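Long-range contacts in DR2417 (Deinococcus radiodurans, PDB 4XWW), which probably matures and degrades RNA as a metal-dependent 5'-3' exonuclease, and possibly endonuclease, of the metallo-beta-lactamase superfamily: residues Val46-Leu50 against Glu87-Leu93; Ile60-Arg66 against Gly451-Gly457; Ile81-Gly85 against Thr111-Val115. All blocks are in the same frame, centred on the assembly; numbering follows the deposited sequence.

Contact 1 of 3, residues Val46-Leu50 against Glu87-Leu93; sequences VDGGL and EDHIGGL. With ZN (zinc ion), chain F; nucleotides of chain C.
Asp47 and His89 both place CG opposite their own carbonyl carbon (chi1 -75° and -60°), which swings the carboxylate and the imidazole together. His89 ND1 donates to Asp47 OD2 at 2.8 Å. The bond lies in the ring plane but reaches OD2 from above the carboxylate, 48° out of its plane. The two flat groups stand almost perpendicular. Around this pair the backbones interlock. Gly48 N donates to His89 O (2.7 Å), and Gly92 N donates to Gly48 O (2.7 Å). Leu50 N donates to Glu87 O at 3.1 Å, and that oxygen also accepts from Gly91 N. The glycines on both segments let the chains come so near that the CA atoms of Gly49 and His89 are 3.6 Å apart. Leu50 CD2 lies over Gly91 CA.

Residues 87-93 hold the end of the HxHxDH motif of the superfamily. His89 NE2 and Asp88 OD2 bind one zinc ion, joined by His403 and water 1. That water donates to OP2 of U3 of the RNA. Glu87 N donates to OP2 of U4 at 2.6 Å. Asp47 belongs to the second shell, holding His89 without touching the zinc. Its OD1 is held by Thr83 N, while OD2, with the zinc at NE2, helps fix the rotation of the His89 ring. The hydrogen bond probably polarises the imidazole, leaving NE2 a better ligand for the zinc.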
# COMPACT_ATOMS: atom_id res chain seq x y z
N VAL A 46 -24.04 -6.62 -19.47
CA VAL A 46 -23.14 -7.71 -19.13
C VAL A 46 -22.50 -7.44 -17.77
O VAL A 46 -21.85 -6.42 -17.59
CB VAL A 46 -22.06 -7.89 -20.21
CG1 VAL A 46 -21.08 -9.01 -19.80
CG2 VAL A 46 -22.71 -8.20 -21.57
N ASP A 47 -22.84 -8.28 -16.79
CA ASP A 47 -22.23 -8.28 -15.47
C ASP A 47 -22.77 -7.14 -14.59
O ASP A 47 -23.41 -6.22 -15.09
CB ASP A 47 -20.71 -8.27 -15.57
CG ASP A 47 -20.15 -9.63 -15.97
OD1 ASP A 47 -20.92 -10.61 -15.95
OD2 ASP A 47 -18.95 -9.71 -16.30
N GLY A 48 -22.52 -7.23 -13.29
CA GLY A 48 -22.88 -6.18 -12.36
C GLY A 48 -21.99 -6.22 -11.13
O GLY A 48 -22.45 -6.58 -10.05
N GLY A 49 -20.72 -5.88 -11.30
CA GLY A 49 -19.73 -6.02 -10.25
C GLY A 49 -19.71 -4.96 -9.16
O GLY A 49 -20.28 -3.89 -9.31
N LEU A 50 -19.05 -5.28 -8.05
CA LEU A 50 -18.66 -4.27 -7.07
C LEU A 50 -17.16 -3.98 -7.19
O LEU A 50 -16.41 -4.73 -7.84
CB LEU A 50 -19.01 -4.71 -5.64
CG LEU A 50 -18.39 -5.99 -5.05
CD1 LEU A 50 -16.89 -5.87 -4.71
CD2 LEU A 50 -19.19 -6.45 -3.83
N GLU A 87 -16.67 -11.39 -7.39
CA GLU A 87 -17.36 -10.24 -6.83
C GLU A 87 -17.25 -8.99 -7.69
O GLU A 87 -18.14 -8.17 -7.65
CB GLU A 87 -16.83 -9.93 -5.42
CG GLU A 87 -17.33 -10.93 -4.37
CD GLU A 87 -18.78 -10.75 -3.98
OE1 GLU A 87 -19.41 -9.76 -4.38
OE2 GLU A 87 -19.28 -11.63 -3.26
N ASP A 88 -16.18 -8.84 -8.46
CA ASP A 88 -16.13 -7.65 -9.32
C ASP A 88 -16.92 -7.83 -10.61
O ASP A 88 -16.88 -6.97 -11.50
CB ASP A 88 -14.68 -7.25 -9.63
CG ASP A 88 -13.97 -8.24 -10.51
OD1 ASP A 88 -14.11 -9.45 -10.26
OD2 ASP A 88 -13.26 -7.79 -11.43
N HIS A 89 -17.67 -8.94 -10.71
CA HIS A 89 -18.63 -9.09 -11.80
C HIS A 89 -20.06 -9.33 -11.33
O HIS A 89 -20.99 -9.05 -12.08
CB HIS A 89 -18.18 -10.21 -12.75
CG HIS A 89 -16.84 -9.93 -13.36
ND1 HIS A 89 -16.70 -9.49 -14.66
CD2 HIS A 89 -15.59 -9.97 -12.83
CE1 HIS A 89 -15.41 -9.32 -14.92
NE2 HIS A 89 -14.72 -9.60 -13.83
N ILE A 90 -20.26 -9.82 -10.10
CA ILE A 90 -21.63 -10.01 -9.63
C ILE A 90 -22.00 -9.29 -8.34
O ILE A 90 -23.16 -9.30 -7.94
CB ILE A 90 -21.95 -11.51 -9.42
CG1 ILE A 90 -21.03 -12.15 -8.38
CG2 ILE A 90 -21.78 -12.25 -10.74
CD1 ILE A 90 -21.59 -13.41 -7.79
N GLY A 91 -21.03 -8.66 -7.69
CA GLY A 91 -21.26 -8.10 -6.37
C GLY A 91 -22.22 -6.93 -6.28
O GLY A 91 -22.77 -6.65 -5.21
N GLY A 92 -22.42 -6.23 -7.39
CA GLY A 92 -23.36 -5.13 -7.43
C GLY A 92 -24.79 -5.50 -7.79
O GLY A 92 -25.67 -4.66 -7.75
N LEU A 93 -25.03 -6.76 -8.16
CA LEU A 93 -26.35 -7.15 -8.65
C LEU A 93 -27.52 -6.95 -7.65
O LEU A 93 -28.60 -6.54 -8.06
CB LEU A 93 -26.30 -8.61 -9.14
CG LEU A 93 -25.38 -8.77 -10.36
CD1 LEU A 93 -25.21 -10.22 -10.78
CD2 LEU A 93 -25.88 -7.93 -11.54
ZN ZN F . -12.77 -9.34 -12.92
P U C 4 -13.99 -13.38 -5.14
OP1 U C 4 -13.83 -14.85 -5.24
OP2 U C 4 -14.78 -12.65 -6.15
O5' U C 4 -14.58 -13.11 -3.69
C5' U C 4 -14.54 -11.80 -3.09
C4' U C 4 -13.40 -11.71 -2.10
O4' U C 4 -13.10 -10.31 -1.86
C3' U C 4 -13.66 -12.32 -0.73
O3' U C 4 -13.30 -13.70 -0.68
C2' U C 4 -12.88 -11.39 0.19
O2' U C 4 -11.49 -11.59 0.18
C1' U C 4 -13.15 -10.05 -0.47
N1 U C 4 -14.48 -9.50 -0.16
C2 U C 4 -14.55 -8.49 0.78
O2 U C 4 -13.56 -8.05 1.35
N3 U C 4 -15.81 -8.02 1.03
C4 U C 4 -16.99 -8.44 0.45
O4 U C 4 -18.05 -7.92 0.78
C5 U C 4 -16.83 -9.49 -0.51
C6 U C 4 -15.61 -9.97 -0.78
P U C 3 -10.17 -10.86 -9.81
OP1 U C 3 -9.48 -11.86 -10.67
OP2 U C 3 -11.15 -9.93 -10.41
O5' U C 3 -10.86 -11.66 -8.62
C5' U C 3 -10.07 -12.45 -7.73
C4' U C 3 -10.54 -12.24 -6.31
O4' U C 3 -9.88 -11.08 -5.75
C3' U C 3 -12.04 -11.99 -6.16
O3' U C 3 -12.55 -12.73 -5.06
C2' U C 3 -12.13 -10.49 -5.90
O2' U C 3 -13.25 -10.11 -5.14
C1' U C 3 -10.83 -10.25 -5.13
N1 U C 3 -10.37 -8.86 -5.21
C2 U C 3 -10.04 -8.22 -4.03
O2 U C 3 -10.10 -8.76 -2.95
N3 U C 3 -9.62 -6.92 -4.18
C4 U C 3 -9.51 -6.21 -5.35
O4 U C 3 -9.12 -5.04 -5.32
C5 U C 3 -9.87 -6.93 -6.53
C6 U C 3 -10.28 -8.20 -6.42
O HOH W 1 -11.91 -11.17 -12.75

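Contact 2 of 3, residues Ile60-Arg66 against Gly451-Gly457; sequences IDLIVPR and GAVYVDG. With MN (manganese (II) ion), chain G.
Ile60 sets its CD1 as a knob obliquely against the Tyr454 ring, 3.5 Å from Tyr454 CD1. Its CG1 stands between the backbone N and the carbonyl carbon (chi1 76°), carrying CD1 to the ring. Ile63 lies between Tyr454 and Ala452, one branch to each. CG1 meets the ring edge, and CG2 rests on Ala452 CB at 3.5 Å.

On the other face Leu62 CD1 fits beside Val455 CG2 (3.6 Å), and Val64 CG2 leans on Val453 CB at 3.9 Å. Separately, the Arg66 side chain crosses that of Val453 at about a right angle, with Arg66 CG 3.6 Å from Val453 CG2.

The strands are antiparallel, with Leu62-Val455 and Val64-Val453 as hydrogen-bonded pairs. A classic beta bulge sets Asp61 and Leu62 against Val455. Asp61 N bonds Val455 O, and the bond from Leu62 N is weak. Gly457 N donates to the syn side of Asp61 OD2 at 2.7 Å, 31° out of the carboxylate plane. Asp456 OD1 binds manganese together with Gly59 O; its OD2 pairs with Arg471.

Tyr95 of helix 93-97 packs on Leu62, Val64 and Val455, and Leu468 of helix 465-477 on Ile60 and Tyr454. Strand 459-460 continues the sheet beyond strand 452-456.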
# COMPACT_ATOMS: atom_id res chain seq x y z
N ILE A 60 -15.68 3.04 4.17
CA ILE A 60 -16.73 2.43 3.35
C ILE A 60 -16.44 0.95 3.08
O ILE A 60 -15.29 0.51 3.14
CB ILE A 60 -16.95 3.16 1.99
CG1 ILE A 60 -15.84 2.84 0.98
CG2 ILE A 60 -17.18 4.67 2.18
CD1 ILE A 60 -16.09 3.43 -0.39
N ASP A 61 -17.50 0.19 2.80
CA ASP A 61 -17.38 -1.26 2.66
C ASP A 61 -17.17 -1.72 1.22
O ASP A 61 -16.30 -2.56 0.95
CB ASP A 61 -18.62 -1.94 3.23
CG ASP A 61 -18.88 -1.57 4.67
OD1 ASP A 61 -17.90 -1.43 5.44
OD2 ASP A 61 -20.06 -1.40 5.04
N LEU A 62 -17.96 -1.18 0.30
CA LEU A 62 -17.80 -1.54 -1.11
C LEU A 62 -18.34 -0.44 -2.01
O LEU A 62 -18.95 0.51 -1.55
CB LEU A 62 -18.51 -2.87 -1.40
CG LEU A 62 -19.97 -2.96 -1.01
CD1 LEU A 62 -20.90 -2.86 -2.23
CD2 LEU A 62 -20.24 -4.25 -0.23
N ILE A 63 -18.07 -0.57 -3.31
CA ILE A 63 -18.47 0.43 -4.28
C ILE A 63 -19.27 -0.25 -5.40
O ILE A 63 -18.89 -1.28 -5.90
CB ILE A 63 -17.23 1.14 -4.88
CG1 ILE A 63 -16.33 1.70 -3.76
CG2 ILE A 63 -17.67 2.23 -5.85
CD1 ILE A 63 -14.96 2.15 -4.22
N VAL A 64 -20.39 0.35 -5.79
CA VAL A 64 -21.20 -0.21 -6.86
C VAL A 64 -21.38 0.85 -7.93
O VAL A 64 -21.16 2.03 -7.67
CB VAL A 64 -22.56 -0.71 -6.32
CG1 VAL A 64 -22.33 -1.84 -5.35
CG2 VAL A 64 -23.34 0.42 -5.68
N PRO A 65 -21.76 0.44 -9.15
CA PRO A 65 -21.81 1.42 -10.24
C PRO A 65 -23.02 2.33 -10.18
O PRO A 65 -24.08 1.91 -9.72
CB PRO A 65 -21.86 0.55 -11.52
CG PRO A 65 -21.61 -0.85 -11.09
CD PRO A 65 -22.00 -0.93 -9.63
N ARG A 66 -22.84 3.56 -10.63
CA ARG A 66 -23.97 4.44 -10.93
C ARG A 66 -24.75 3.85 -12.09
O ARG A 66 -24.16 3.52 -13.11
CB ARG A 66 -23.50 5.85 -11.27
CG ARG A 66 -23.23 6.74 -10.05
CD ARG A 66 -24.06 8.03 -10.13
NE ARG A 66 -23.34 9.06 -10.89
CZ ARG A 66 -23.92 10.05 -11.56
NH1 ARG A 66 -23.16 10.93 -12.21
NH2 ARG A 66 -25.24 10.17 -11.59
N GLY A 451 -20.16 6.39 -12.83
CA GLY A 451 -19.36 6.66 -11.65
C GLY A 451 -19.60 5.71 -10.50
O GLY A 451 -20.10 4.61 -10.68
N ALA A 452 -19.22 6.16 -9.30
CA ALA A 452 -19.22 5.29 -8.13
C ALA A 452 -20.34 5.64 -7.15
O ALA A 452 -20.68 6.81 -6.97
CB ALA A 452 -17.86 5.35 -7.45
N VAL A 453 -20.92 4.62 -6.54
CA VAL A 453 -21.84 4.80 -5.43
C VAL A 453 -21.28 4.03 -4.23
O VAL A 453 -21.01 2.84 -4.34
CB VAL A 453 -23.25 4.29 -5.75
CG1 VAL A 453 -24.18 4.50 -4.54
CG2 VAL A 453 -23.83 4.99 -6.98
N TYR A 454 -21.06 4.72 -3.11
CA TYR A 454 -20.47 4.06 -1.95
C TYR A 454 -21.50 3.35 -1.09
O TYR A 454 -22.60 3.85 -0.86
CB TYR A 454 -19.69 5.06 -1.09
CG TYR A 454 -18.64 5.82 -1.86
CD1 TYR A 454 -17.88 5.19 -2.84
CD2 TYR A 454 -18.41 7.16 -1.61
CE1 TYR A 454 -16.91 5.88 -3.54
CE2 TYR A 454 -17.44 7.86 -2.31
CZ TYR A 454 -16.70 7.21 -3.27
OH TYR A 454 -15.74 7.92 -3.97
N VAL A 455 -21.12 2.18 -0.60
CA VAL A 455 -21.91 1.45 0.39
C VAL A 455 -21.14 1.45 1.72
O VAL A 455 -19.98 1.05 1.77
CB VAL A 455 -22.19 0.01 -0.05
CG1 VAL A 455 -22.98 -0.74 1.01
CG2 VAL A 455 -22.95 0.01 -1.38
N ASP A 456 -21.81 1.90 2.77
CA ASP A 456 -21.20 2.00 4.09
C ASP A 456 -22.24 1.56 5.11
O ASP A 456 -23.16 2.30 5.41
CB ASP A 456 -20.75 3.43 4.36
CG ASP A 456 -19.74 3.53 5.50
OD1 ASP A 456 -19.51 2.52 6.20
OD2 ASP A 456 -19.19 4.63 5.69
N GLY A 457 -22.10 0.34 5.61
CA GLY A 457 -23.12 -0.22 6.47
C GLY A 457 -24.36 -0.52 5.66
O GLY A 457 -24.30 -1.21 4.64
MN MN G . -18.11 1.62 7.63
O HOH W 2 -21.50 3.98 -13.76

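Contact 3 of 3, residues Ile81-Gly85 against Thr111-Val115; sequences ILTHG and TLALV. With ZN (zinc ion), chain E.
Thr111 meets the backbone of His84 and Gly85 where strand 77-82 runs into the HxHxDH motif of the metallo-beta-lactamase fold. It sits near the start of helix 109-122, which joins the parallel strands 104-107 and 128-131 and packs on the sheet that also holds strand 77-82.

The first shell is mostly apolar. Thr111 CG2 stands opposite its backbone N and touches Leu82 CB at 3.8 Å. Thr111 OG1 lies on the other branch, 3.4 Å from His84 CA. The Leu82 and Val115 side chains meet at a slant, with Leu82 CD1 3.9 Å from Val115 CG2. Leu114 CD1 lies 3.8 Å from Gly85 O, and this buried oxygen has no polar partner in the model. The bare CA of Gly85 leaves the place that Leu114 fills.

Two waters supply the polar links. Water 3 donates to Leu82 O (2.7 Å) and also hydrogen-bonds Thr111 OG1. Water 4 accepts from Gly85 N (2.9 Å) and pairs with the same hydroxyl. Through these waters the hydroxyl links the helix to the backbone at Leu82 and at Gly85, either side of Thr83 and His84.

Further out lies the metal. His84 NE2 binds a zinc ion at 2.1 Å, with His86, His153 and water 1 as the other ligands. Thr83 positions the histidine: His84 ND1 donates to Thr83 OG1, which lies near the ring plane, at 3.0 Å and 152°.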
# COMPACT_ATOMS: atom_id res chain seq x y z
N ILE A 81 -26.24 -10.83 -19.22
CA ILE A 81 -25.24 -11.89 -19.32
C ILE A 81 -24.33 -11.81 -18.09
O ILE A 81 -23.82 -10.73 -17.78
CB ILE A 81 -24.39 -11.73 -20.58
CG1 ILE A 81 -25.24 -11.90 -21.85
CG2 ILE A 81 -23.21 -12.71 -20.60
CD1 ILE A 81 -24.50 -11.49 -23.08
N LEU A 82 -24.14 -12.93 -17.40
CA LEU A 82 -23.21 -12.99 -16.27
C LEU A 82 -22.05 -13.92 -16.62
O LEU A 82 -22.25 -15.13 -16.77
CB LEU A 82 -23.91 -13.46 -15.00
CG LEU A 82 -25.14 -12.68 -14.56
CD1 LEU A 82 -25.61 -13.18 -13.20
CD2 LEU A 82 -24.77 -11.20 -14.47
N THR A 83 -20.83 -13.37 -16.74
CA THR A 83 -19.71 -14.16 -17.26
C THR A 83 -19.09 -15.13 -16.25
O THR A 83 -18.61 -16.19 -16.63
CB THR A 83 -18.57 -13.26 -17.82
OG1 THR A 83 -18.04 -12.41 -16.79
CG2 THR A 83 -19.08 -12.39 -19.01
N HIS A 84 -19.10 -14.75 -14.97
CA HIS A 84 -18.56 -15.60 -13.90
C HIS A 84 -18.88 -14.99 -12.54
O HIS A 84 -19.32 -13.84 -12.45
CB HIS A 84 -17.04 -15.84 -14.03
CG HIS A 84 -16.17 -14.62 -13.88
ND1 HIS A 84 -16.18 -13.57 -14.76
CD2 HIS A 84 -15.18 -14.33 -12.97
CE1 HIS A 84 -15.26 -12.68 -14.42
NE2 HIS A 84 -14.65 -13.12 -13.33
N GLY A 85 -18.68 -15.76 -11.48
CA GLY A 85 -19.18 -15.40 -10.16
C GLY A 85 -18.20 -14.62 -9.27
O GLY A 85 -18.43 -14.57 -8.06
N THR A 111 -21.97 -19.63 -11.31
CA THR A 111 -22.29 -18.20 -11.33
C THR A 111 -23.69 -17.97 -10.77
O THR A 111 -23.87 -17.17 -9.85
CB THR A 111 -22.21 -17.64 -12.76
OG1 THR A 111 -20.91 -17.93 -13.30
CG2 THR A 111 -22.42 -16.13 -12.76
N LEU A 112 -24.67 -18.71 -11.25
CA LEU A 112 -26.03 -18.52 -10.76
C LEU A 112 -26.19 -18.95 -9.31
O LEU A 112 -26.99 -18.36 -8.57
CB LEU A 112 -27.04 -19.28 -11.66
CG LEU A 112 -27.06 -18.83 -13.12
CD1 LEU A 112 -28.24 -19.49 -13.88
CD2 LEU A 112 -27.21 -17.33 -13.23
N ALA A 113 -25.48 -20.00 -8.89
CA ALA A 113 -25.60 -20.45 -7.51
C ALA A 113 -25.12 -19.34 -6.56
O ALA A 113 -25.76 -19.06 -5.53
CB ALA A 113 -24.82 -21.73 -7.29
N LEU A 114 -24.01 -18.70 -6.91
CA LEU A 114 -23.47 -17.61 -6.11
C LEU A 114 -24.41 -16.40 -6.11
O LEU A 114 -24.65 -15.79 -5.06
CB LEU A 114 -22.07 -17.24 -6.60
CG LEU A 114 -21.00 -18.34 -6.43
CD1 LEU A 114 -19.70 -17.98 -7.15
CD2 LEU A 114 -20.70 -18.58 -4.95
N VAL A 115 -24.96 -16.06 -7.27
CA VAL A 115 -25.88 -14.93 -7.36
C VAL A 115 -27.16 -15.23 -6.60
O VAL A 115 -27.66 -14.37 -5.87
CB VAL A 115 -26.19 -14.58 -8.84
CG1 VAL A 115 -27.40 -13.67 -8.95
CG2 VAL A 115 -24.96 -13.92 -9.47
ZN ZN E . -12.70 -12.84 -12.51
O HOH W 3 -21.35 -17.58 -15.96
O HOH W 4 -18.49 -18.58 -11.99
O HOH W 1 -11.91 -11.17 -12.75

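In the fold
Along the chain the segments run 46-50, 60-66, 81-85, 87-93, 111-115 and 451-457. Contacts 1 and 3 both belong to the metallo-beta-lactamase part of the chain, with centres about 9 Å apart. They share the two-zinc centre: each holds ligands of one ion, His84 and His89 touch, and water 1 binds both ions. Residues 46-50 and 81-85 begin at the ends of the neighbouring parallel strands 42-46 and 77-82 and run on into loops. Contact 2 is centred about 12 Å from contact 1 and packs on it through Gly49 and Leu50. Contacts 2 and 3 do not touch; their centres are about 20 Å apart. Contact 2 joins residues 60-66 to residues 451-457, late in the chain, and carries the separate manganese site.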